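Local coordinates for protein esterase YbfF (PDB 3BF7) that probably hydrolyses ester and thioester substrates, which are bound in a crevice formed by the arrangement of its alpha/beta hydrolase domain and helical cap, at residues A[40-45]-A[247-252]; A[15-20]-A[105-110]; A[132-137]-A[143-148]. The protein carries 1 engineered substitution. One frame throughout, in Å; residues are numbered along the deposited sequence.

Contact 1. Residues A[40-45]-A[247-252]; sequences VNDHNI and AIRRYL
Asp42 OD1 is gripped by two groups, one across the contact and one from the next residue: Arg249 NH2 reaches it at 2.9 Å in a nearly straight bond (170°), and His43 ND1 adds a weak, bent one. In this alpha/beta hydrolase fold, the bridge ties the loop between helix 33-39 and strand 45-48 to the C-terminal helix 241-253. Arg249 meets the carboxylate end-on, one nitrogen to each oxygen, with NH1 3.0 Å from Asp42 OD2 on that oxygen's syn lone pair. The pairing is twisted, for the carboxylate and guanidinium planes lie 37° apart; OD1 lies in the guanidinium plane, whereas OD2 is tilted from it. An arginine suits the place because its chain, extended from CG to NE, spans the gap from the helix, and its NE still serves a second carboxylate, that of Asp38. With both acids on it, the guanidinium is probably held against rotation. His43 gives its main bond from ND1 to the backbone O of Leu39, which probably limits the ring's rotation. Its side chain leaves with CG beside the backbone N (chi1 -58°), bringing the ring alongside the arginine, whose NH1 lies at the ring edge, 4.1 Å from His43 CE1. Beyond the charges, the methyl Leu252 CD1 approaches the ring obliquely, 4.1 Å from His43 NE2.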
ATOM      1  N   VAL A  40       7.143   9.812 -12.282  1.00  9.81           N
ATOM      2  CA  VAL A  40       6.770  11.203 -12.535  1.00 10.31           C
ATOM      3  C   VAL A  40       7.456  11.754 -13.790  1.00 11.68           C
ATOM      4  O   VAL A  40       7.117  12.836 -14.269  1.00 11.60           O
ATOM      5  CB  VAL A  40       7.110  12.111 -11.321  1.00 10.92           C
ATOM      6  CG1 VAL A  40       8.613  12.289 -11.200  1.00 12.12           C
ATOM      7  CG2 VAL A  40       6.410  13.456 -11.460  1.00 12.18           C
ATOM      8  N   ASN A  41       8.421  11.012 -14.321  1.00 12.07           N
ATOM      9  CA  ASN A  41       9.115  11.446 -15.529  1.00 13.76           C
ATOM     10  C   ASN A  41       8.136  11.516 -16.693  1.00 14.31           C
ATOM     11  O   ASN A  41       8.269  12.365 -17.580  1.00 15.76           O
ATOM     12  CB  ASN A  41      10.253  10.479 -15.875  1.00 15.66           C
ATOM     13  CG  ASN A  41      11.476  10.676 -14.999  1.00 18.06           C
ATOM     14  OD1 ASN A  41      12.102  11.737 -15.017  1.00 21.36           O
ATOM     15  ND2 ASN A  41      11.824   9.651 -14.229  1.00 19.49           N
ATOM     16  N   ASP A  42       7.139  10.633 -16.680  1.00 13.70           N
ATOM     17  CA  ASP A  42       6.156  10.584 -17.753  1.00 13.39           C
ATOM     18  C   ASP A  42       4.701  10.373 -17.324  1.00 12.50           C
ATOM     19  O   ASP A  42       3.864   9.979 -18.136  1.00 13.77           O
ATOM     20  CB  ASP A  42       6.565   9.511 -18.768  1.00 14.66           C
ATOM     21  CG  ASP A  42       6.843   8.166 -18.125  1.00 15.81           C
ATOM     22  OD1 ASP A  42       6.981   8.105 -16.885  1.00 14.89           O
ATOM     23  OD2 ASP A  42       6.938   7.166 -18.870  1.00 16.37           O
ATOM     24  N   HIS A  43       4.400  10.635 -16.054  1.00 11.48           N
ATOM     25  CA  HIS A  43       3.031  10.499 -15.548  1.00 10.64           C
ATOM     26  C   HIS A  43       2.761  11.517 -14.459  1.00 10.42           C
ATOM     27  O   HIS A  43       3.673  11.912 -13.737  1.00 11.22           O
ATOM     28  CB  HIS A  43       2.776   9.142 -14.873  1.00 10.65           C
ATOM     29  CG  HIS A  43       3.024   7.953 -15.738  1.00 10.54           C
ATOM     30  ND1 HIS A  43       4.285   7.449 -15.965  1.00 10.87           N
ATOM     31  CD2 HIS A  43       2.166   7.136 -16.394  1.00 11.10           C
ATOM     32  CE1 HIS A  43       4.194   6.369 -16.721  1.00 11.22           C
ATOM     33  NE2 HIS A  43       2.919   6.158 -16.995  1.00 12.13           N
ATOM     34  N   ASN A  44       1.506  11.935 -14.337  1.00 11.16           N
ATOM     35  CA  ASN A  44       1.144  12.805 -13.232  1.00  9.95           C
ATOM     36  C   ASN A  44       1.067  11.774 -12.109  1.00  8.92           C
ATOM     37  O   ASN A  44       0.598  10.652 -12.329  1.00  9.63           O
ATOM     38  CB  ASN A  44      -0.230  13.449 -13.429  1.00 11.70           C
ATOM     39  CG  ASN A  44      -0.201  14.591 -14.421  1.00 14.06           C
ATOM     40  OD1 ASN A  44       0.855  15.160 -14.699  1.00 13.93           O
ATOM     41  ND2 ASN A  44      -1.367  14.946 -14.945  1.00 17.33           N
ATOM     42  N   ILE A  45       1.540  12.138 -10.924  1.00  8.90           N
ATOM     43  CA  ILE A  45       1.540  11.220  -9.793  1.00  8.89           C
ATOM     44  C   ILE A  45       0.719  11.745  -8.628  1.00  8.37           C
ATOM     45  O   ILE A  45       0.706  12.947  -8.356  1.00  9.12           O
ATOM     46  CB  ILE A  45       2.978  10.980  -9.274  1.00 10.45           C
ATOM     47  CG1 ILE A  45       3.863  10.431 -10.395  1.00 12.50           C
ATOM     48  CG2 ILE A  45       2.952  10.039  -8.078  1.00 13.22           C
ATOM     49  CD1 ILE A  45       3.418   9.101 -10.945  1.00 13.35           C
ATOM     50  N   ALA A 247       9.488  -4.152 -13.782  1.00  7.74           N
ATOM     51  CA  ALA A 247       8.267  -4.939 -13.927  1.00  8.09           C
ATOM     52  C   ALA A 247       7.075  -4.025 -14.195  1.00  7.75           C
ATOM     53  O   ALA A 247       6.245  -4.304 -15.060  1.00  7.74           O
ATOM     54  CB  ALA A 247       8.027  -5.767 -12.668  1.00  9.22           C
ATOM     55  N   ILE A 248       6.992  -2.929 -13.451  1.00  7.46           N
ATOM     56  CA  ILE A 248       5.897  -1.985 -13.627  1.00  8.04           C
ATOM     57  C   ILE A 248       5.882  -1.407 -15.038  1.00  7.34           C
ATOM     58  O   ILE A 248       4.850  -1.421 -15.705  1.00  7.85           O
ATOM     59  CB  ILE A 248       5.986  -0.829 -12.595  1.00  7.58           C
ATOM     60  CG1 ILE A 248       5.656  -1.361 -11.196  1.00  7.83           C
ATOM     61  CG2 ILE A 248       5.036   0.304 -12.979  1.00  8.88           C
ATOM     62  CD1 ILE A 248       5.869  -0.351 -10.087  1.00  9.58           C
ATOM     63  N   ARG A 249       7.023  -0.915 -15.505  1.00  8.01           N
ATOM     64  CA  ARG A 249       7.070  -0.326 -16.833  1.00  9.04           C
ATOM     65  C   ARG A 249       6.829  -1.324 -17.961  1.00  8.28           C
ATOM     66  O   ARG A 249       6.242  -0.970 -18.981  1.00  9.16           O
ATOM     67  CB  ARG A 249       8.380   0.441 -17.026  1.00 10.22           C
ATOM     68  CG  ARG A 249       8.374   1.767 -16.262  1.00 11.93           C
ATOM     69  CD  ARG A 249       9.589   2.616 -16.566  1.00 11.36           C
ATOM     70  NE  ARG A 249       9.519   3.942 -15.948  1.00 11.56           N
ATOM     71  CZ  ARG A 249       8.699   4.916 -16.335  1.00 13.02           C
ATOM     72  NH1 ARG A 249       7.858   4.729 -17.342  1.00 14.88           N
ATOM     73  NH2 ARG A 249       8.739   6.094 -15.725  1.00 12.30           N
ATOM     74  N   ARG A 250       7.262  -2.567 -17.788  1.00  8.21           N
ATOM     75  CA  ARG A 250       7.019  -3.572 -18.816  1.00  8.84           C
ATOM     76  C   ARG A 250       5.501  -3.727 -18.965  1.00  8.63           C
ATOM     77  O   ARG A 250       4.971  -3.805 -20.074  1.00  9.28           O
ATOM     78  CB  ARG A 250       7.638  -4.912 -18.414  1.00 10.74           C
ATOM     79  CG  ARG A 250       7.293  -6.047 -19.363  1.00 13.51           C
ATOM     80  CD  ARG A 250       7.844  -7.372 -18.877  1.00 19.30           C
ATOM     81  NE  ARG A 250       7.243  -8.501 -19.585  1.00 24.77           N
ATOM     82  CZ  ARG A 250       7.451  -9.777 -19.277  1.00 26.41           C
ATOM     83  NH1 ARG A 250       8.251 -10.098 -18.268  1.00 27.65           N
ATOM     84  NH2 ARG A 250       6.853 -10.734 -19.972  1.00 28.12           N
ATOM     85  N   TYR A 251       4.809  -3.761 -17.831  1.00  8.00           N
ATOM     86  CA  TYR A 251       3.358  -3.899 -17.797  1.00  9.51           C
ATOM     87  C   TYR A 251       2.661  -2.655 -18.358  1.00  9.79           C
ATOM     88  O   TYR A 251       1.738  -2.770 -19.165  1.00 10.88           O
ATOM     89  CB  TYR A 251       2.921  -4.165 -16.351  1.00  8.79           C
ATOM     90  CG  TYR A 251       1.441  -4.032 -16.066  1.00  7.92           C
ATOM     91  CD1 TYR A 251       0.507  -4.885 -16.654  1.00  9.15           C
ATOM     92  CD2 TYR A 251       0.979  -3.068 -15.175  1.00  8.19           C
ATOM     93  CE1 TYR A 251      -0.857  -4.778 -16.353  1.00  8.74           C
ATOM     94  CE2 TYR A 251      -0.372  -2.953 -14.868  1.00  8.00           C
ATOM     95  CZ  TYR A 251      -1.285  -3.806 -15.458  1.00  7.18           C
ATOM     96  OH  TYR A 251      -2.617  -3.671 -15.147  1.00  7.37           O
ATOM     97  N   LEU A 252       3.106  -1.472 -17.945  1.00 10.19           N
ATOM     98  CA  LEU A 252       2.502  -0.229 -18.424  1.00 12.27           C
ATOM     99  C   LEU A 252       2.674  -0.035 -19.930  1.00 13.19           C
ATOM    100  O   LEU A 252       1.793   0.515 -20.591  1.00 15.28           O
ATOM    101  CB  LEU A 252       3.087   0.974 -17.679  1.00 12.56           C
ATOM    102  CG  LEU A 252       2.852   1.053 -16.169  1.00 12.33           C
ATOM    103  CD1 LEU A 252       3.478   2.336 -15.638  1.00 14.18           C
ATOM    104  CD2 LEU A 252       1.357   1.020 -15.862  1.00 13.92           C
TER

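Contact 2. Residues A[15-20]-A[105-110]; sequences NNSPIV and RIDKLV
Ser17 OG donates a short hydrogen bond to Asp107 OD2, the two oxygens lying 2.6 Å apart. The hydroxyl meets the anti side of OD2, the side turned from OD1, and stands 22° out of the carboxylate plane. Both side chains set out toward one another: Asp107 carries CG opposite its own N (chi1 -173°), which sends the carboxylate out to the serine. A small hydroxyl suits this spot, since the alpha carbons Ser17 CA and Asp107 CA are 7.2 Å apart and each residue needs to contribute only a short arm.

Beyond that bond little touches: the two CB atoms, Ser17 CB and Asp107 CB, are 4.2 Å apart, so the link depends almost wholly on the one polar bond. An alanine in place of Asp107 removes the acceptor of Ser17 OG, and the hydroxyl would probably be left without its mate here and free to turn.

The backbones explain why side chains must do this work. In the central sheet of the alpha/beta hydrolase fold, strands 19-22 and 106-112 are not neighbours; strand 83-88 runs between them, and Val20 CA and Val110 CA are 10.3 Å apart. The contact therefore reaches over the start of that middle strand, where Pro18 and Val20 bond through their backbones to Thr84 and the Asp107 side chain packs on Thr84 as well. Asp107 sits where the chain turns a corner, with strand running on from Lys108.

Polar neighbours surround the contact. The ammonium of Lys108 is held by Asp254 and by backbone oxygens of Tyr251 and Leu252, while Asn16 ND2 bonds to Asp42 O.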
ATOM      1  N   ASN A  15       0.754  11.560 -22.686  1.00 24.09           N
ATOM      2  CA  ASN A  15      -0.623  11.100 -22.825  1.00 23.57           C
ATOM      3  C   ASN A  15      -0.890   9.804 -22.053  1.00 21.55           C
ATOM      4  O   ASN A  15      -1.615   8.929 -22.524  1.00 21.63           O
ATOM      5  CB  ASN A  15      -0.955  10.902 -24.308  1.00 26.38           C
ATOM      6  CG  ASN A  15      -2.448  10.922 -24.581  1.00 28.81           C
ATOM      7  OD1 ASN A  15      -3.202  10.120 -24.036  1.00 31.49           O
ATOM      8  ND2 ASN A  15      -2.880  11.844 -25.433  1.00 31.15           N
ATOM      9  N   ASN A  16      -0.297   9.685 -20.869  1.00 18.74           N
ATOM     10  CA  ASN A  16      -0.498   8.503 -20.035  1.00 16.46           C
ATOM     11  C   ASN A  16      -1.492   8.823 -18.928  1.00 14.77           C
ATOM     12  O   ASN A  16      -1.615   9.973 -18.507  1.00 14.04           O
ATOM     13  CB  ASN A  16       0.810   8.049 -19.380  1.00 16.76           C
ATOM     14  CG  ASN A  16       1.836   7.563 -20.379  1.00 16.62           C
ATOM     15  OD1 ASN A  16       1.521   6.798 -21.290  1.00 17.28           O
ATOM     16  ND2 ASN A  16       3.080   7.990 -20.201  1.00 16.48           N
ATOM     17  N   SER A  17      -2.195   7.802 -18.453  1.00 14.34           N
ATOM     18  CA  SER A  17      -3.143   7.994 -17.369  1.00 13.39           C
ATOM     19  C   SER A  17      -2.325   8.335 -16.131  1.00 12.15           C
ATOM     20  O   SER A  17      -1.182   7.900 -15.998  1.00 11.98           O
ATOM     21  CB  SER A  17      -3.931   6.709 -17.098  1.00 15.47           C
ATOM     22  OG  SER A  17      -4.671   6.297 -18.232  1.00 17.53           O
ATOM     23  N   PRO A  18      -2.889   9.140 -15.220  1.00 10.62           N
ATOM     24  CA  PRO A  18      -2.141   9.483 -14.010  1.00  9.84           C
ATOM     25  C   PRO A  18      -1.994   8.221 -13.165  1.00  8.23           C
ATOM     26  O   PRO A  18      -2.757   7.268 -13.335  1.00  8.62           O
ATOM     27  CB  PRO A  18      -3.027  10.531 -13.344  1.00 10.90           C
ATOM     28  CG  PRO A  18      -4.406  10.111 -13.767  1.00 13.12           C
ATOM     29  CD  PRO A  18      -4.213   9.784 -15.226  1.00 12.52           C
ATOM     30  N   ILE A  19      -1.014   8.215 -12.269  1.00  7.63           N
ATOM     31  CA  ILE A  19      -0.780   7.071 -11.398  1.00  7.16           C
ATOM     32  C   ILE A  19      -0.981   7.440  -9.934  1.00  6.66           C
ATOM     33  O   ILE A  19      -0.403   8.407  -9.440  1.00  7.43           O
ATOM     34  CB  ILE A  19       0.654   6.509 -11.575  1.00  7.16           C
ATOM     35  CG1 ILE A  19       0.818   5.938 -12.989  1.00  8.16           C
ATOM     36  CG2 ILE A  19       0.938   5.441 -10.516  1.00  8.32           C
ATOM     37  CD1 ILE A  19       2.211   5.412 -13.289  1.00  8.98           C
ATOM     38  N   VAL A  20      -1.820   6.663  -9.257  1.00  6.32           N
ATOM     39  CA  VAL A  20      -2.099   6.855  -7.840  1.00  6.18           C
ATOM     40  C   VAL A  20      -1.365   5.740  -7.097  1.00  5.96           C
ATOM     41  O   VAL A  20      -1.539   4.563  -7.413  1.00  6.71           O
ATOM     42  CB  VAL A  20      -3.615   6.755  -7.546  1.00  6.64           C
ATOM     43  CG1 VAL A  20      -3.870   6.882  -6.048  1.00  7.40           C
ATOM     44  CG2 VAL A  20      -4.364   7.839  -8.308  1.00  7.66           C
ATOM     45  N   ARG A 105     -13.080   3.680 -13.132  1.00 12.09           N
ATOM     46  CA  ARG A 105     -12.148   4.701 -12.669  1.00 11.69           C
ATOM     47  C   ARG A 105     -10.706   4.192 -12.662  1.00 11.27           C
ATOM     48  O   ARG A 105      -9.783   4.935 -12.327  1.00 11.04           O
ATOM     49  CB  ARG A 105     -12.531   5.176 -11.261  1.00 12.24           C
ATOM     50  CG  ARG A 105     -13.974   5.668 -11.126  1.00 12.82           C
ATOM     51  CD  ARG A 105     -14.300   6.797 -12.104  1.00 13.19           C
ATOM     52  NE  ARG A 105     -13.627   8.053 -11.779  1.00 12.60           N
ATOM     53  CZ  ARG A 105     -14.012   8.891 -10.820  1.00 12.08           C
ATOM     54  NH1 ARG A 105     -15.072   8.615 -10.075  1.00 12.05           N
ATOM     55  NH2 ARG A 105     -13.337  10.013 -10.612  1.00 12.43           N
ATOM     56  N   ILE A 106     -10.517   2.932 -13.046  1.00 11.04           N
ATOM     57  CA  ILE A 106      -9.188   2.322 -13.073  1.00 12.32           C
ATOM     58  C   ILE A 106      -8.722   1.970 -14.483  1.00 13.13           C
ATOM     59  O   ILE A 106      -9.489   1.440 -15.291  1.00 14.58           O
ATOM     60  CB  ILE A 106      -9.153   1.015 -12.252  1.00 13.98           C
ATOM     61  CG1 ILE A 106      -9.686   1.261 -10.843  1.00 15.48           C
ATOM     62  CG2 ILE A 106      -7.727   0.476 -12.186  1.00 13.55           C
ATOM     63  CD1 ILE A 106      -9.849  -0.006 -10.030  1.00 17.05           C
ATOM     64  N   ASP A 107      -7.460   2.266 -14.770  1.00 12.89           N
ATOM     65  CA  ASP A 107      -6.864   1.944 -16.059  1.00 13.55           C
ATOM     66  C   ASP A 107      -6.097   0.649 -15.808  1.00 13.11           C
ATOM     67  O   ASP A 107      -6.636  -0.443 -15.985  1.00 13.22           O
ATOM     68  CB  ASP A 107      -5.905   3.052 -16.502  1.00 15.82           C
ATOM     69  CG  ASP A 107      -5.388   2.845 -17.912  1.00 17.07           C
ATOM     70  OD1 ASP A 107      -5.668   1.778 -18.499  1.00 18.62           O
ATOM     71  OD2 ASP A 107      -4.699   3.746 -18.430  1.00 18.97           O
ATOM     72  N   LYS A 108      -4.844   0.773 -15.382  1.00 11.47           N
ATOM     73  CA  LYS A 108      -4.038  -0.401 -15.074  1.00  9.54           C
ATOM     74  C   LYS A 108      -3.933  -0.577 -13.559  1.00  7.96           C
ATOM     75  O   LYS A 108      -4.237   0.349 -12.796  1.00  7.77           O
ATOM     76  CB  LYS A 108      -2.659  -0.286 -15.722  1.00 10.48           C
ATOM     77  CG  LYS A 108      -2.742  -0.323 -17.242  1.00 14.87           C
ATOM     78  CD  LYS A 108      -1.397  -0.582 -17.888  1.00 17.33           C
ATOM     79  CE  LYS A 108      -1.551  -0.769 -19.389  1.00 21.12           C
ATOM     80  NZ  LYS A 108      -0.274  -1.178 -20.028  1.00 24.68           N
ATOM     81  N   LEU A 109      -3.508  -1.762 -13.129  1.00  7.09           N
ATOM     82  CA  LEU A 109      -3.424  -2.076 -11.711  1.00  7.51           C
ATOM     83  C   LEU A 109      -2.188  -2.885 -11.351  1.00  5.96           C
ATOM     84  O   LEU A 109      -1.877  -3.880 -12.005  1.00  6.25           O
ATOM     85  CB  LEU A 109      -4.682  -2.854 -11.295  1.00  9.09           C
ATOM     86  CG  LEU A 109      -4.865  -3.303  -9.840  1.00 10.23           C
ATOM     87  CD1 LEU A 109      -6.333  -3.608  -9.602  1.00 13.04           C
ATOM     88  CD2 LEU A 109      -4.012  -4.525  -9.530  1.00 12.84           C
ATOM     89  N   VAL A 110      -1.495  -2.451 -10.303  1.00  5.80           N
ATOM     90  CA  VAL A 110      -0.309  -3.140  -9.809  1.00  5.50           C
ATOM     91  C   VAL A 110      -0.482  -3.369  -8.311  1.00  5.22           C
ATOM     92  O   VAL A 110      -0.744  -2.426  -7.562  1.00  6.26           O
ATOM     93  CB  VAL A 110       0.973  -2.307 -10.027  1.00  6.07           C
ATOM     94  CG1 VAL A 110       2.188  -3.078  -9.525  1.00  7.44           C
ATOM     95  CG2 VAL A 110       1.136  -1.972 -11.501  1.00  7.01           C
TER

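Contact 3. Residues A[132-137]-A[143-148]; sequences NAVSES and QQAAAI
Ile148 lays its CG2 methyl against helix 125-136. This methyl comes within 3.8 Å of Ala133 CB and within 4.1 Å of Val134 CG2, the valine and isoleucine crossing at a slant. Ala133 suits its place, its single methyl letting the branched isoleucine come close. Val134 divides its two methyls: with CG1 opposite the backbone N (chi1 168°), that branch reaches Ala145 CB at 3.9 Å, while CG2 lies beside the Ala145 carbonyl oxygen, 3.8 Å from O, as well as near Ile148. At Ala145, too, a small residue permits a near approach, and Val134 CA and Ala145 CA are 5.7 Å apart.

The other branch of Ile148 ends at Ser137. CD1 is modelled 2.9 Å from Ser137 OG, too short for a comfortable methyl-hydroxyl contact, so this detail is doubtful and little should be built on it.

Next come the bonds that set Ser137 in place. As the first residue to leave the helix, it folds its hydroxyl back to Val134 O, with OG 2.6 Å from that oxygen and tilted 25° from the carbonyl plane. The same OG accepts the N-H of Ala139, so one small side chain secures both the helix end and the start of the loop. At the far side of that loop, Gln144 OE1 takes the N-H groups of Gln140 and Thr141.

Outward again, Phe166 touches Val134 and Ala145, Trp171 touches Val134, and Leu163 packs on Ala145. The axes of segments 132-136 and 143-148 approach to 9.3 Å, their N-to-C directions 128° apart: two successive helices joined by a short loop, consistent with their place in the helical cap inserted between strands 106-112 and 198-201.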
ATOM      1  N   ASN A 132       3.207   0.669  21.156  1.00 11.01           N
ATOM      2  CA  ASN A 132       2.635   1.041  22.443  1.00 12.23           C
ATOM      3  C   ASN A 132       3.711   1.335  23.484  1.00 11.68           C
ATOM      4  O   ASN A 132       3.551   2.233  24.312  1.00 12.95           O
ATOM      5  CB  ASN A 132       1.702  -0.064  22.948  1.00 15.29           C
ATOM      6  CG  ASN A 132       1.036   0.292  24.265  1.00 17.85           C
ATOM      7  OD1 ASN A 132       1.597   0.075  25.339  1.00 22.79           O
ATOM      8  ND2 ASN A 132      -0.165   0.855  24.185  1.00 20.71           N
ATOM      9  N   ALA A 133       4.810   0.589  23.437  1.00 11.99           N
ATOM     10  CA  ALA A 133       5.903   0.796  24.381  1.00 12.87           C
ATOM     11  C   ALA A 133       6.496   2.187  24.177  1.00 13.26           C
ATOM     12  O   ALA A 133       6.839   2.875  25.139  1.00 13.66           O
ATOM     13  CB  ALA A 133       6.974  -0.271  24.190  1.00 13.87           C
ATOM     14  N   VAL A 134       6.621   2.601  22.919  1.00 12.14           N
ATOM     15  CA  VAL A 134       7.159   3.921  22.620  1.00 12.54           C
ATOM     16  C   VAL A 134       6.229   4.994  23.180  1.00 13.08           C
ATOM     17  O   VAL A 134       6.682   5.952  23.808  1.00 13.97           O
ATOM     18  CB  VAL A 134       7.318   4.132  21.093  1.00 10.49           C
ATOM     19  CG1 VAL A 134       7.587   5.604  20.795  1.00 11.58           C
ATOM     20  CG2 VAL A 134       8.457   3.278  20.566  1.00 11.36           C
ATOM     21  N   SER A 135       4.929   4.823  22.960  1.00 13.50           N
ATOM     22  CA  SER A 135       3.935   5.780  23.439  1.00 16.26           C
ATOM     23  C   SER A 135       3.917   5.891  24.959  1.00 18.53           C
ATOM     24  O   SER A 135       3.732   6.978  25.506  1.00 19.22           O
ATOM     25  CB  SER A 135       2.540   5.386  22.947  1.00 16.09           C
ATOM     26  OG  SER A 135       2.466   5.440  21.535  1.00 14.24           O
ATOM     27  N   GLU A 136       4.104   4.764  25.638  1.00 19.77           N
ATOM     28  CA  GLU A 136       4.098   4.745  27.097  1.00 22.63           C
ATOM     29  C   GLU A 136       5.366   5.331  27.707  1.00 23.26           C
ATOM     30  O   GLU A 136       5.357   5.787  28.849  1.00 24.29           O
ATOM     31  CB  GLU A 136       3.894   3.316  27.604  1.00 24.03           C
ATOM     32  CG  GLU A 136       2.486   2.788  27.393  1.00 27.40           C
ATOM     33  CD  GLU A 136       1.440   3.633  28.095  1.00 29.62           C
ATOM     34  OE1 GLU A 136       1.529   3.782  29.333  1.00 31.88           O
ATOM     35  OE2 GLU A 136       0.529   4.148  27.412  1.00 31.19           O
ATOM     36  N   SER A 137       6.456   5.318  26.945  1.00 23.54           N
ATOM     37  CA  SER A 137       7.726   5.855  27.422  1.00 23.97           C
ATOM     38  C   SER A 137       7.714   7.375  27.325  1.00 24.69           C
ATOM     39  O   SER A 137       6.672   7.978  27.089  1.00 24.71           O
ATOM     40  CB  SER A 137       8.880   5.311  26.583  1.00 23.19           C
ATOM     41  OG  SER A 137       8.852   5.858  25.275  1.00 22.54           O
ATOM     42  N   GLN A 143      15.329   8.611  17.474  1.00 19.39           N
ATOM     43  CA  GLN A 143      16.462   7.873  18.019  1.00 20.02           C
ATOM     44  C   GLN A 143      16.056   7.209  19.330  1.00 19.28           C
ATOM     45  O   GLN A 143      16.368   6.042  19.570  1.00 19.57           O
ATOM     46  CB  GLN A 143      17.644   8.814  18.252  1.00 23.11           C
ATOM     47  CG  GLN A 143      18.886   8.128  18.796  1.00 27.31           C
ATOM     48  CD  GLN A 143      20.063   9.076  18.924  1.00 29.40           C
ATOM     49  OE1 GLN A 143      19.989  10.085  19.623  1.00 31.46           O
ATOM     50  NE2 GLN A 143      21.156   8.756  18.243  1.00 30.85           N
ATOM     51  N   GLN A 144      15.357   7.957  20.177  1.00 18.01           N
ATOM     52  CA  GLN A 144      14.903   7.434  21.459  1.00 17.38           C
ATOM     53  C   GLN A 144      13.866   6.337  21.231  1.00 15.75           C
ATOM     54  O   GLN A 144      13.873   5.311  21.909  1.00 15.40           O
ATOM     55  CB  GLN A 144      14.288   8.554  22.303  1.00 18.67           C
ATOM     56  CG  GLN A 144      15.235   9.709  22.586  1.00 21.07           C
ATOM     57  CD  GLN A 144      14.585  10.808  23.404  1.00 21.65           C
ATOM     58  OE1 GLN A 144      13.522  11.317  23.047  1.00 21.58           O
ATOM     59  NE2 GLN A 144      15.224  11.184  24.505  1.00 24.78           N
ATOM     60  N   ALA A 145      12.976   6.563  20.270  1.00 14.70           N
ATOM     61  CA  ALA A 145      11.936   5.596  19.951  1.00 13.23           C
ATOM     62  C   ALA A 145      12.550   4.307  19.416  1.00 12.84           C
ATOM     63  O   ALA A 145      12.127   3.209  19.781  1.00 11.94           O
ATOM     64  CB  ALA A 145      10.973   6.185  18.925  1.00 13.08           C
ATOM     65  N   ALA A 146      13.552   4.446  18.555  1.00 12.23           N
ATOM     66  CA  ALA A 146      14.217   3.289  17.970  1.00 13.07           C
ATOM     67  C   ALA A 146      14.807   2.377  19.043  1.00 13.22           C
ATOM     68  O   ALA A 146      14.710   1.154  18.949  1.00 12.85           O
ATOM     69  CB  ALA A 146      15.311   3.745  17.013  1.00 14.23           C
ATOM     70  N   ALA A 147      15.417   2.977  20.062  1.00 13.73           N
ATOM     71  CA  ALA A 147      16.025   2.211  21.146  1.00 14.59           C
ATOM     72  C   ALA A 147      14.998   1.313  21.823  1.00 14.69           C
ATOM     73  O   ALA A 147      15.287   0.167  22.167  1.00 15.64           O
ATOM     74  CB  ALA A 147      16.652   3.157  22.167  1.00 15.27           C
ATOM     75  N   ILE A 148      13.793   1.838  22.012  1.00 13.94           N
ATOM     76  CA  ILE A 148      12.725   1.078  22.645  1.00 13.00           C
ATOM     77  C   ILE A 148      12.204  -0.016  21.721  1.00 12.31           C
ATOM     78  O   ILE A 148      11.998  -1.154  22.144  1.00 11.59           O
ATOM     79  CB  ILE A 148      11.552   1.998  23.036  1.00 13.16           C
ATOM     80  CG1 ILE A 148      12.018   2.992  24.099  1.00 15.36           C
ATOM     81  CG2 ILE A 148      10.376   1.172  23.540  1.00 15.21           C
ATOM     82  CD1 ILE A 148      10.977   4.004  24.475  1.00 16.49           C
TER

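How the contacts relate
Contacts 1 and 2 belong to the alpha/beta hydrolase core domain, their centres 9 Å apart, and their segments alternate along the chain. They meet directly, His43 of contact 1 packing on Asn16 of contact 2. Contact 2 is a surface contact, while contacts 1 and 3 are partly buried. The first two both rely on acidic side chains, though contact 1 pairs full charges beside a buried histidine, whereas contact 2 has a single neutral donor. Contact 3 lies on the other side of the chain's centre; its centre is about 38 Å from that of contact 1, and in the chain it is nested within the loop that contact 1 closes. There, aliphatic packing joins two helices, probably of the cap, and the hydrogen bonds serve the helix ends.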